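Local coordinates for uncharacterized protein Atu2452 (Agrobacterium tumefaciens, PDB 2R8B) that is of unknown function but, as a member of the dienelactone hydrolase family with an alpha/beta-hydrolase fold, probably acts as a serine hydrolase, at residues A104-R108 with N150-I154; M172-I176 with D199-P203; R189-I193 with F243-Y247. All coordinates share one frame; numbering follows the deposited sequence.

Contact 1: A104-R108 with N150-I154. With SO4 (sulfate ion), chain C.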
loop_
_atom_site.group_PDB
_atom_site.type_symbol
_atom_site.label_atom_id
_atom_site.label_comp_id
_atom_site.label_asym_id
_atom_site.label_seq_id
_atom_site.Cartn_x
_atom_site.Cartn_y
_atom_site.Cartn_z
ATOM N N ALA A 104 11.829 -11.424 -0.441
ATOM C CA ALA A 104 10.760 -11.239 0.529
ATOM C C ALA A 104 9.496 -10.608 -0.091
ATOM O O ALA A 104 9.592 -9.720 -0.961
ATOM C CB ALA A 104 11.258 -10.425 1.683
ATOM N N ARG A 105 8.322 -11.083 0.337
ATOM C CA ARG A 105 7.026 -10.515 -0.094
ATOM C C ARG A 105 6.038 -10.573 1.034
ATOM O O ARG A 105 6.331 -11.174 2.073
ATOM C CB ARG A 105 6.440 -11.189 -1.348
ATOM C CG ARG A 105 6.822 -12.651 -1.566
ATOM C CD ARG A 105 6.466 -13.178 -2.941
ATOM N NE ARG A 105 5.027 -13.113 -3.132
ATOM C CZ ARG A 105 4.416 -12.368 -4.059
ATOM N NH1 ARG A 105 3.081 -12.359 -4.127
ATOM N NH2 ARG A 105 5.129 -11.648 -4.934
ATOM N N PHE A 106 4.882 -9.944 0.822
ATOM C CA PHE A 106 3.859 -9.861 1.844
ATOM C C PHE A 106 2.776 -10.953 1.878
ATOM O O PHE A 106 1.919 -10.917 2.781
ATOM C CB PHE A 106 3.186 -8.504 1.794
ATOM C CG PHE A 106 4.031 -7.417 2.328
ATOM C CD1 PHE A 106 4.746 -6.589 1.463
ATOM C CD2 PHE A 106 4.158 -7.234 3.709
ATOM C CE1 PHE A 106 5.584 -5.563 1.960
ATOM C CE2 PHE A 106 4.978 -6.232 4.219
ATOM C CZ PHE A 106 5.691 -5.390 3.333
ATOM N N PHE A 107 2.780 -11.886 0.916
ATOM C CA PHE A 107 1.812 -13.016 0.873
ATOM C C PHE A 107 2.180 -13.939 -0.244
ATOM O O PHE A 107 2.876 -13.549 -1.167
ATOM C CB PHE A 107 0.359 -12.570 0.705
ATOM C CG PHE A 107 0.089 -11.863 -0.590
ATOM C CD1 PHE A 107 0.396 -10.511 -0.734
ATOM C CD2 PHE A 107 -0.465 -12.543 -1.657
ATOM C CE1 PHE A 107 0.168 -9.834 -1.907
ATOM C CE2 PHE A 107 -0.687 -11.897 -2.844
ATOM C CZ PHE A 107 -0.365 -10.506 -2.961
ATOM N N ARG A 108 1.669 -15.154 -0.217
ATOM C CA ARG A 108 2.171 -16.184 -1.113
ATOM C C ARG A 108 1.459 -16.299 -2.447
ATOM O O ARG A 108 0.240 -16.326 -2.513
ATOM C CB ARG A 108 2.183 -17.547 -0.427
ATOM C CG ARG A 108 2.934 -18.608 -1.212
ATOM C CD ARG A 108 2.879 -19.986 -0.562
ATOM N NE ARG A 108 1.628 -20.678 -0.825
ATOM C CZ ARG A 108 1.486 -21.627 -1.737
ATOM N NH1 ARG A 108 0.313 -22.206 -1.915
ATOM N NH2 ARG A 108 2.519 -21.992 -2.469
ATOM N N ASN A 150 3.776 -5.754 -5.297
ATOM C CA ASN A 150 3.326 -6.681 -4.239
ATOM C C ASN A 150 2.851 -5.995 -2.979
ATOM O O ASN A 150 1.954 -6.507 -2.300
ATOM C CB ASN A 150 4.417 -7.665 -3.846
ATOM C CG ASN A 150 4.018 -8.546 -2.647
ATOM O OD1 ASN A 150 4.567 -8.400 -1.535
ATOM N ND2 ASN A 150 3.075 -9.461 -2.865
ATOM N N GLY A 151 3.466 -4.850 -2.675
ATOM C CA GLY A 151 3.096 -4.038 -1.552
ATOM C C GLY A 151 1.830 -3.231 -1.822
ATOM O O GLY A 151 1.042 -3.022 -0.886
ATOM N N ALA A 152 1.615 -2.748 -3.056
ATOM C CA ALA A 152 0.352 -2.070 -3.337
ATOM C C ALA A 152 -0.783 -3.093 -3.268
ATOM O O ALA A 152 -1.963 -2.754 -3.029
ATOM C CB ALA A 152 0.380 -1.429 -4.667
ATOM N N ASN A 153 -0.425 -4.360 -3.466
ATOM C CA ASN A 153 -1.428 -5.417 -3.547
ATOM C C ASN A 153 -1.979 -5.777 -2.184
ATOM O O ASN A 153 -3.202 -5.938 -2.034
ATOM C CB ASN A 153 -0.882 -6.627 -4.312
ATOM C CG ASN A 153 -0.544 -6.274 -5.763
ATOM O OD1 ASN A 153 -1.050 -5.289 -6.303
ATOM N ND2 ASN A 153 0.326 -7.033 -6.375
ATOM N N ILE A 154 -1.102 -5.854 -1.178
ATOM C CA ILE A 154 -1.550 -6.131 0.191
ATOM C C ILE A 154 -2.299 -4.887 0.705
ATOM O O ILE A 154 -3.302 -4.955 1.448
ATOM C CB ILE A 154 -0.357 -6.664 1.077
ATOM C CG1 ILE A 154 -0.801 -7.485 2.301
ATOM C CG2 ILE A 154 0.684 -5.632 1.402
ATOM C CD1 ILE A 154 -1.543 -6.799 3.329
HETATM S S SO4 C . 2.159 -9.902 -6.338
HETATM O O1 SO4 C . 1.349 -9.148 -5.389
HETATM O O2 SO4 C . 3.553 -9.803 -5.923
HETATM O O3 SO4 C . 1.774 -11.308 -6.241
HETATM O O4 SO4 C . 2.046 -9.395 -7.723
#
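A buried, largely polar contact joins Arg105, Phe106 and Phe107, at the end of strand 103-105 and in the turn beyond, to Asn150, Asn153 and Ile154 in the first turn of helix 150-161. Asn150 is its pivot. Its CG stands anti to the backbone N (chi1 174°), which carries the amide out to the turn, where Asn150 OD1 accepts from Phe106 N at 2.8 Å. That bond is nearly straight (167°) and uses an OD1 lone pair in the carbonyl plane. The other end of the amide, Asn150 ND2, lies over one face of the Arg105 guanidinium and gives sulfate O1 a hydrogen bond of 3.1 Å.

Gly147, Ser149 and Gly151 span the end of strand 143-148, a sharp turn and the helix start, consistent with the nucleophile elbow of an alpha/beta hydrolase; the sulfate, probably from the crystallisation liquor, may mark the active-site pocket. Arg105 grips it edge-on, NH1 to sulfate O3 at 2.7 Å and NH2 to sulfate O2 at 2.6 Å, while Asn153 ND2 donates to O1 from the helix side. Within the turn, Arg105 NE donates to Phe107 O (2.9 Å), helping to fix the guanidinium's rotation.

Apolar contacts flank this network: Phe106 CB meets Ile154 CG2 at 3.8 Å, and the Phe107 ring brings its CZ edge to Asn153 CB. Met127 of helix 117-138 touches both Phe106 and Ile154.

Contact 2: M172-I176 with D199-P203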
loop_
_atom_site.group_PDB
_atom_site.type_symbol
_atom_site.label_atom_id
_atom_site.label_comp_id
_atom_site.label_asym_id
_atom_site.label_seq_id
_atom_site.Cartn_x
_atom_site.Cartn_y
_atom_site.Cartn_z
HETATM N N MSE A 172 1.220 1.745 -6.259
HETATM C CA MSE A 172 2.117 1.813 -7.394
HETATM C C MSE A 172 2.152 0.498 -8.143
HETATM O O MSE A 172 2.670 -0.495 -7.656
HETATM C CB MSE A 172 3.482 2.293 -6.914
HETATM C CG MSE A 172 3.312 3.609 -6.206
HETATM SE SE MSE A 172 4.975 4.435 -5.781
HETATM C CE MSE A 172 5.203 5.644 -7.337
ATOM N N HIS A 173 1.548 0.488 -9.327
ATOM C CA HIS A 173 1.516 -0.692 -10.122
ATOM C C HIS A 173 0.883 -1.820 -9.308
ATOM O O HIS A 173 1.546 -2.792 -9.016
ATOM C CB HIS A 173 2.929 -1.062 -10.576
ATOM C CG HIS A 173 3.566 -0.022 -11.445
ATOM N ND1 HIS A 173 3.670 -0.147 -12.816
ATOM C CD2 HIS A 173 4.126 1.172 -11.142
ATOM C CE1 HIS A 173 4.257 0.922 -13.319
ATOM N NE2 HIS A 173 4.544 1.738 -12.321
ATOM N N PRO A 174 -0.397 -1.679 -8.921
ATOM C CA PRO A 174 -1.128 -2.791 -8.332
ATOM C C PRO A 174 -1.519 -3.822 -9.370
ATOM O O PRO A 174 -1.506 -3.529 -10.582
ATOM C CB PRO A 174 -2.412 -2.130 -7.849
ATOM C CG PRO A 174 -2.618 -1.048 -8.845
ATOM C CD PRO A 174 -1.249 -0.481 -9.007
ATOM N N LEU A 175 -1.897 -5.008 -8.893
ATOM C CA LEU A 175 -2.410 -6.112 -9.718
ATOM C C LEU A 175 -3.461 -6.749 -8.832
ATOM O O LEU A 175 -3.114 -7.371 -7.842
ATOM C CB LEU A 175 -1.308 -7.145 -9.932
ATOM C CG LEU A 175 -1.418 -8.246 -10.985
ATOM C CD1 LEU A 175 -0.743 -9.542 -10.489
ATOM C CD2 LEU A 175 -2.813 -8.510 -11.451
ATOM N N ILE A 176 -4.738 -6.559 -9.118
ATOM C CA ILE A 176 -5.757 -7.302 -8.365
ATOM C C ILE A 176 -6.569 -8.075 -9.375
ATOM O O ILE A 176 -7.181 -7.462 -10.249
ATOM C CB ILE A 176 -6.656 -6.366 -7.535
ATOM C CG1 ILE A 176 -5.842 -5.674 -6.435
ATOM C CG2 ILE A 176 -7.776 -7.104 -6.920
ATOM C CD1 ILE A 176 -5.713 -6.448 -5.170
ATOM N N ASP A 199 2.903 -2.771 -18.955
ATOM C CA ASP A 199 3.434 -3.403 -17.812
ATOM C C ASP A 199 3.075 -4.862 -17.955
ATOM O O ASP A 199 1.890 -5.249 -17.910
ATOM C CB ASP A 199 2.767 -2.743 -16.633
ATOM C CG ASP A 199 3.296 -3.209 -15.343
ATOM O OD1 ASP A 199 3.890 -4.326 -15.309
ATOM O OD2 ASP A 199 3.087 -2.464 -14.356
ATOM N N PRO A 200 4.095 -5.712 -18.130
ATOM C CA PRO A 200 3.722 -7.083 -18.449
ATOM C C PRO A 200 3.129 -7.754 -17.184
ATOM O O PRO A 200 2.523 -8.809 -17.263
ATOM C CB PRO A 200 5.059 -7.719 -18.863
ATOM C CG PRO A 200 6.079 -6.967 -18.097
ATOM C CD PRO A 200 5.556 -5.562 -17.948
ATOM N N ILE A 201 3.299 -7.135 -16.026
ATOM C CA ILE A 201 2.779 -7.722 -14.813
ATOM C C ILE A 201 1.376 -7.193 -14.475
ATOM O O ILE A 201 0.622 -7.859 -13.740
ATOM C CB ILE A 201 3.765 -7.534 -13.633
ATOM C CG1 ILE A 201 4.926 -8.538 -13.775
ATOM C CG2 ILE A 201 3.071 -7.773 -12.316
ATOM C CD1 ILE A 201 6.243 -8.067 -13.199
ATOM N N CYS A 202 1.019 -6.015 -15.002
ATOM C CA CYS A 202 -0.230 -5.381 -14.603
ATOM C C CYS A 202 -1.027 -5.030 -15.804
ATOM O O CYS A 202 -0.796 -3.976 -16.416
ATOM C CB CYS A 202 0.052 -4.143 -13.799
ATOM S SG CYS A 202 1.194 -4.497 -12.522
ATOM N N PRO A 203 -1.899 -5.949 -16.208
ATOM C CA PRO A 203 -2.811 -5.740 -17.305
ATOM C C PRO A 203 -3.592 -4.472 -17.082
ATOM O O PRO A 203 -4.054 -4.222 -15.988
ATOM C CB PRO A 203 -3.743 -6.965 -17.250
ATOM C CG PRO A 203 -2.996 -8.011 -16.536
ATOM C CD PRO A 203 -2.008 -7.301 -15.629
HETATM O O HOH W 1 -3.287 -4.219 -12.823
#
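The imidazole of His173 presents its ND1 edge to the carboxylate of Asp199, and ND1 donates to OD2 at 2.8 Å. The bond is nearly straight (169°), with OD2 close to the ring plane and met nearly along its own C-O bond; the ring and carboxylate planes are 57° apart. Asp199 reaches across because its CG is anti to the backbone N (chi1 -175°). At the far edge of the ring, NE2 is hydrogen-bonded to Glu236 OE1, so both imidazole nitrogens have carboxylate partners.

Each Asp199 oxygen has a separate task. OD2 also pairs with His230 ND1, and with Ser149 these residues fit a Ser-His-Asp triad, as expected of an alpha/beta hydrolase though not established here; His173 would then be a second-shell partner of the acid. Asp199 OD1 turns back to its own loop and accepts from Ile201 N at 3.0 Å, closing an Asx turn that orients the carboxylate, with a weaker bond from Cys202 N beside it.

Farther along, the loops meet through side chains, carbonyl oxygens and a water. Leu175 sets CG against Ile201 O at 3.4 Å and brings CD2 to 4.4 Å from Pro203 CD. Cys202 SG lies 3.5 Å from Pro174 O. A water donates to Pro174 O at 2.9 Å and, over a longer distance, to Pro203 O, bridging the two backbones.

Both loops leave the C-terminal ends of parallel strands, 168-172 and 190-196. Pro203 occupies the N-cap position of helix 204-217, whose Leu206 and Leu210 touch Leu175 and Pro174 respectively, while Asn153 of helix 150-161 packs on Pro174 and Glu236 belongs to helix 234-244.

Contact 3: R189-I193 with F243-Y247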
loop_
_atom_site.group_PDB
_atom_site.type_symbol
_atom_site.label_atom_id
_atom_site.label_comp_id
_atom_site.label_asym_id
_atom_site.label_seq_id
_atom_site.Cartn_x
_atom_site.Cartn_y
_atom_site.Cartn_z
ATOM N N ARG A 189 -11.572 9.454 2.012
ATOM C CA ARG A 189 -10.515 8.594 1.487
ATOM C C ARG A 189 -10.038 9.179 0.187
ATOM O O ARG A 189 -10.831 9.692 -0.601
ATOM C CB ARG A 189 -11.018 7.204 1.234
ATOM C CG ARG A 189 -10.551 6.198 2.197
ATOM C CD ARG A 189 -9.893 5.106 1.360
ATOM N NE ARG A 189 -10.417 4.993 -0.017
ATOM C CZ ARG A 189 -10.894 3.860 -0.569
ATOM N NH1 ARG A 189 -10.933 2.729 0.154
ATOM N NH2 ARG A 189 -11.309 3.848 -1.839
ATOM N N ARG A 190 -8.738 9.146 -0.021
ATOM C CA ARG A 190 -8.186 9.554 -1.291
ATOM C C ARG A 190 -7.251 8.467 -1.721
ATOM O O ARG A 190 -6.339 8.093 -0.940
ATOM C CB ARG A 190 -7.426 10.859 -1.155
ATOM C CG ARG A 190 -8.368 12.039 -1.069
ATOM C CD ARG A 190 -7.686 13.358 -0.834
ATOM N NE ARG A 190 -6.885 13.858 -1.963
ATOM C CZ ARG A 190 -5.558 14.089 -1.913
ATOM N NH1 ARG A 190 -4.854 13.831 -0.806
ATOM N NH2 ARG A 190 -4.913 14.572 -2.972
ATOM N N VAL A 191 -7.451 7.957 -2.937
ATOM C CA VAL A 191 -6.439 7.091 -3.500
ATOM C C VAL A 191 -5.829 7.464 -4.848
ATOM O O VAL A 191 -6.516 7.954 -5.773
ATOM C CB VAL A 191 -6.760 5.548 -3.360
ATOM C CG1 VAL A 191 -8.079 5.292 -2.673
ATOM C CG2 VAL A 191 -6.561 4.807 -4.633
ATOM N N LEU A 192 -4.515 7.213 -4.913
ATOM C CA LEU A 192 -3.725 7.394 -6.130
ATOM C C LEU A 192 -3.239 6.064 -6.694
ATOM O O LEU A 192 -2.545 5.311 -6.008
ATOM C CB LEU A 192 -2.508 8.261 -5.833
ATOM C CG LEU A 192 -1.557 8.384 -7.016
ATOM C CD1 LEU A 192 -2.278 8.880 -8.208
ATOM C CD2 LEU A 192 -0.453 9.311 -6.697
ATOM N N ILE A 193 -3.584 5.771 -7.936
ATOM C CA ILE A 193 -2.995 4.631 -8.612
ATOM C C ILE A 193 -2.041 5.125 -9.692
ATOM O O ILE A 193 -2.397 6.022 -10.485
ATOM C CB ILE A 193 -4.048 3.745 -9.211
ATOM C CG1 ILE A 193 -5.038 3.318 -8.117
ATOM C CG2 ILE A 193 -3.390 2.496 -9.771
ATOM C CD1 ILE A 193 -6.429 2.874 -8.604
ATOM N N PHE A 243 0.235 14.493 -4.682
ATOM C CA PHE A 243 -0.901 13.844 -4.023
ATOM C C PHE A 243 -0.837 13.955 -2.496
ATOM O O PHE A 243 -1.783 14.421 -1.869
ATOM C CB PHE A 243 -1.035 12.385 -4.500
ATOM C CG PHE A 243 -2.110 11.588 -3.792
ATOM C CD1 PHE A 243 -3.428 11.628 -4.230
ATOM C CD2 PHE A 243 -1.782 10.769 -2.695
ATOM C CE1 PHE A 243 -4.420 10.867 -3.580
ATOM C CE2 PHE A 243 -2.760 9.984 -2.019
ATOM C CZ PHE A 243 -4.085 10.045 -2.443
ATOM N N LEU A 244 0.288 13.581 -1.901
ATOM C CA LEU A 244 0.448 13.625 -0.449
ATOM C C LEU A 244 0.711 14.989 0.129
ATOM O O LEU A 244 0.807 15.128 1.361
ATOM C CB LEU A 244 1.589 12.724 -0.020
ATOM C CG LEU A 244 1.459 11.240 -0.351
ATOM C CD1 LEU A 244 2.803 10.633 -0.147
ATOM C CD2 LEU A 244 0.388 10.494 0.453
ATOM N N ALA A 245 0.852 16.001 -0.724
ATOM C CA ALA A 245 1.122 17.374 -0.232
ATOM C C ALA A 245 -0.060 17.879 0.579
ATOM O O ALA A 245 0.108 18.702 1.440
ATOM C CB ALA A 245 1.465 18.344 -1.372
ATOM N N ALA A 246 -1.249 17.349 0.337
ATOM C CA ALA A 246 -2.439 17.710 1.109
ATOM C C ALA A 246 -2.331 17.284 2.558
ATOM O O ALA A 246 -3.090 17.760 3.381
ATOM C CB ALA A 246 -3.712 17.088 0.481
ATOM N N TYR A 247 -1.406 16.380 2.867
ATOM C CA TYR A 247 -1.352 15.756 4.195
ATOM C C TYR A 247 -0.244 16.345 5.083
ATOM O O TYR A 247 -0.194 16.071 6.300
ATOM C CB TYR A 247 -1.288 14.216 4.079
ATOM C CG TYR A 247 -2.578 13.634 3.504
ATOM C CD1 TYR A 247 -3.673 13.371 4.331
ATOM C CD2 TYR A 247 -2.728 13.384 2.121
ATOM C CE1 TYR A 247 -4.885 12.859 3.806
ATOM C CE2 TYR A 247 -3.939 12.864 1.589
ATOM C CZ TYR A 247 -5.016 12.610 2.435
ATOM O OH TYR A 247 -6.233 12.124 1.955
#
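The Phe243 ring is sandwiched between Arg190 and Leu192: the Arg190 guanidinium lies on one face, Leu192 CB sits over the centre of the opposite face, and the CZ edge points at the Arg190 backbone, with Phe243 CZ 3.3 Å from Arg190 O. This is helix-on-sheet packing in an alpha/beta-hydrolase fold, joining the last part of helix 234-244 and the residues after it to strand 190-196 of the central sheet. Arg190 and Leu192 both face this helix.

The stack is offset. Guanidinium and ring planes are 20° apart, and Arg190 CZ stands 4.3 Å from the ring centroid, 30° off the ring normal, an off-centre cation-pi geometry. On the other face a CH-pi contact is better centred: Leu192 CB is 3.8 Å from the centroid and 8° off the normal. Leu192 CD2 continues past the ring to Phe243 CB, also at 3.8 Å. Ala168 of strand 168-172 touches both Phe243 and Tyr247.

A bend at chi3 turns the guanidinium of Arg190 over the Phe243 ring, and Tyr247 OH lies alongside the aliphatic part, 3.4 Å from Arg190 CD. At the guanidinium edge, Arg190 NH2 makes a weak hydrogen bond of 3.3 Å to Phe243 O.

Overall arrangement
Contacts 1 and 2 are neighbours, their centres 13 Å apart, and they touch where Asn153 OD1 probably accepts from Leu175 N at 2.7 Å. The centre of contact 3 is 21 Å from that of contact 1 and 20 Å from that of contact 2. It meets contact 2 through Pro174 CG and Ile193 CG2, 3.7 Å apart, but does not touch contact 1. Along the chain contact 1 closes first; the segments of contacts 2 and 3 then alternate. Strand 190-196 links contacts 2 and 3: it begins within 189-193 and leads toward 199-203. The sheet thus relates a helix-packed region at contact 3 to the probable active-site region at contacts 1 and 2.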